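Local coordinates for 3-keto-5-aminohexanoate cleavage enzyme (Ralstonia eutropha, PDB 3C6C), which probably cleaves 3-keto-5-aminohexanoate or a related beta-keto acid, using a divalent metal bound in a TIM beta/alpha barrel, at residues S145-T150 with E186-G191. Numbering follows the deposited sequence. Where two conformers were deposited one is given.
Sequences SLDITT and EVFSPG
E186 and D147 are paired as parallel neighbours, with both side chains on the same face of the sheet. E186 makes two backbone hydrogen bonds, to the residues on either side of D147. E186 N gives a nearly straight bond to L146 O (2.8 Å, 171° at the hydrogen), and I148 N bonds to E186 O (3.1 Å). The E186 chain bends at chi2 (-67°), which turns its carboxylate back along the sheet to S145. There OE2 of E186 lies 3.0 Å from OG of S145. That hydroxyl is hydrogen-bonded to N101, and weakly to E184; Q212 binds the other carboxylate oxygen, OE1 of E186. D147 does not meet the E186 carboxylate. Its OD1 instead sits against the aliphatic part, 3.1 Å from CG of E186, and the two carboxylate planes are perpendicular. The CG of D147 also lies at the edge of the F188 ring, near its plane. CG2 of T149 approaches the same ring obliquely, 3.7 Å from CD1 of F188. With chi1 at -161°, T149 turns OG1 away from its own N, and this hydroxyl bonds to D192, which also takes F188 N. I148 and V187 lie side by side, CD1 of I148 3.8 Å from CG1 of V187. I148 centres an inverse gamma turn just past the end of strand 143-147. The contact joins strands 143-147 and 182-187 of the barrel at their C-terminal ends, with S145 close to the bound nickel. Away from the S145 and E186 side chains, L146 and I148 pack on helix 166-179, while V187 and I148 touch helix 190-201, which S189 caps at its N-terminus.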
loop_
_atom_site.group_PDB
_atom_site.type_symbol
_atom_site.label_atom_id
_atom_site.label_comp_id
_atom_site.label_asym_id
_atom_site.label_seq_id
_atom_site.Cartn_x
_atom_site.Cartn_y
_atom_site.Cartn_z
ATOM N N SER A 145 11.210 10.878 -26.122
ATOM C CA SER A 145 11.072 11.070 -24.668
ATOM C C SER A 145 10.858 12.528 -24.287
ATOM O O SER A 145 11.591 13.435 -24.717
ATOM C CB SER A 145 12.305 10.522 -23.942
ATOM O OG SER A 145 12.485 9.146 -24.249
ATOM N N LEU A 146 9.865 12.718 -23.449
ATOM C CA LEU A 146 9.438 14.014 -22.952
ATOM C C LEU A 146 9.329 13.966 -21.432
ATOM O O LEU A 146 8.497 13.237 -20.877
ATOM C CB LEU A 146 8.076 14.365 -23.541
ATOM C CG LEU A 146 7.615 15.830 -23.405
ATOM C CD1 LEU A 146 8.591 16.788 -24.034
ATOM C CD2 LEU A 146 6.246 15.992 -24.012
ATOM N N ASP A 147 10.190 14.748 -20.797
ATOM C CA ASP A 147 10.276 14.808 -19.341
ATOM C C ASP A 147 9.241 15.824 -18.883
ATOM O O ASP A 147 9.432 17.027 -19.024
ATOM C CB ASP A 147 11.664 15.251 -18.848
ATOM C CG ASP A 147 12.749 14.199 -19.066
ATOM O OD1 ASP A 147 12.448 13.106 -19.547
ATOM O OD2 ASP A 147 13.919 14.497 -18.779
ATOM N N ILE A 148 8.123 15.328 -18.369
ATOM C CA ILE A 148 6.958 16.216 -18.120
ATOM C C ILE A 148 6.966 16.784 -16.723
ATOM O O ILE A 148 6.028 16.614 -15.955
ATOM C CB ILE A 148 5.595 15.573 -18.468
ATOM C CG1 ILE A 148 5.359 14.243 -17.753
ATOM C CG2 ILE A 148 5.474 15.485 -20.004
ATOM C CD1 ILE A 148 3.883 13.847 -17.822
ATOM N N THR A 149 8.063 17.458 -16.431
ATOM C CA THR A 149 8.409 17.885 -15.075
ATOM C C THR A 149 9.301 19.109 -15.039
ATOM O O THR A 149 10.067 19.358 -15.948
ATOM C CB THR A 149 9.178 16.754 -14.334
ATOM O OG1 THR A 149 9.138 16.980 -12.917
ATOM C CG2 THR A 149 10.624 16.667 -14.791
ATOM N N THR A 150 9.158 19.850 -13.951
ATOM C CA THR A 150 10.095 20.920 -13.550
ATOM C C THR A 150 10.505 20.622 -12.135
ATOM O O THR A 150 9.671 20.323 -11.265
ATOM C CB THR A 150 9.444 22.344 -13.596
ATOM O OG1 THR A 150 9.292 22.778 -14.950
ATOM C CG2 THR A 150 10.264 23.378 -12.812
ATOM N N GLU A 186 7.894 10.934 -19.379
ATOM C CA GLU A 186 8.818 10.617 -18.288
ATOM C C GLU A 186 8.413 11.382 -17.029
ATOM O O GLU A 186 8.360 12.613 -16.999
ATOM C CB GLU A 186 10.274 10.929 -18.643
ATOM C CG GLU A 186 10.734 10.632 -20.086
ATOM C CD GLU A 186 10.773 9.173 -20.490
ATOM O OE1 GLU A 186 10.646 8.279 -19.618
ATOM O OE2 GLU A 186 10.960 8.919 -21.721
ATOM N N VAL A 187 8.139 10.600 -15.996
ATOM C CA VAL A 187 7.608 11.106 -14.715
ATOM C C VAL A 187 8.481 10.783 -13.508
ATOM O O VAL A 187 9.075 9.697 -13.391
ATOM C CB VAL A 187 6.135 10.607 -14.496
ATOM C CG1 VAL A 187 5.226 11.032 -15.689
ATOM C CG2 VAL A 187 6.078 9.065 -14.226
ATOM N N PHE A 188 8.588 11.783 -12.629
ATOM C CA PHE A 188 9.471 11.731 -11.451
ATOM C C PHE A 188 8.717 11.809 -10.139
ATOM O O PHE A 188 9.313 11.797 -9.059
ATOM C CB PHE A 188 10.494 12.874 -11.508
ATOM C CG PHE A 188 11.467 12.780 -12.661
ATOM C CD1 PHE A 188 11.075 13.125 -13.945
ATOM C CD2 PHE A 188 12.773 12.400 -12.451
ATOM C CE1 PHE A 188 11.966 13.067 -14.991
ATOM C CE2 PHE A 188 13.675 12.343 -13.505
ATOM C CZ PHE A 188 13.264 12.680 -14.761
ATOM N N SER A 189 7.394 11.900 -10.252
ATOM C CA SER A 189 6.510 12.156 -9.100
ATOM C C SER A 189 5.061 11.864 -9.438
ATOM O O SER A 189 4.726 11.742 -10.587
ATOM C CB SER A 189 6.589 13.621 -8.694
ATOM O OG SER A 189 5.982 14.440 -9.692
ATOM N N PRO A 190 4.197 11.799 -8.436
ATOM C CA PRO A 190 2.763 11.600 -8.739
ATOM C C PRO A 190 2.178 12.824 -9.450
ATOM O O PRO A 190 1.323 12.722 -10.314
ATOM C CB PRO A 190 2.146 11.397 -7.356
ATOM C CG PRO A 190 3.118 11.958 -6.414
ATOM C CD PRO A 190 4.458 11.664 -6.990
ATOM N N GLY A 191 2.671 13.979 -9.050
ATOM C CA GLY A 191 2.254 15.246 -9.639
ATOM C C GLY A 191 2.501 15.270 -11.128
ATOM O O GLY A 191 1.686 15.745 -11.909
#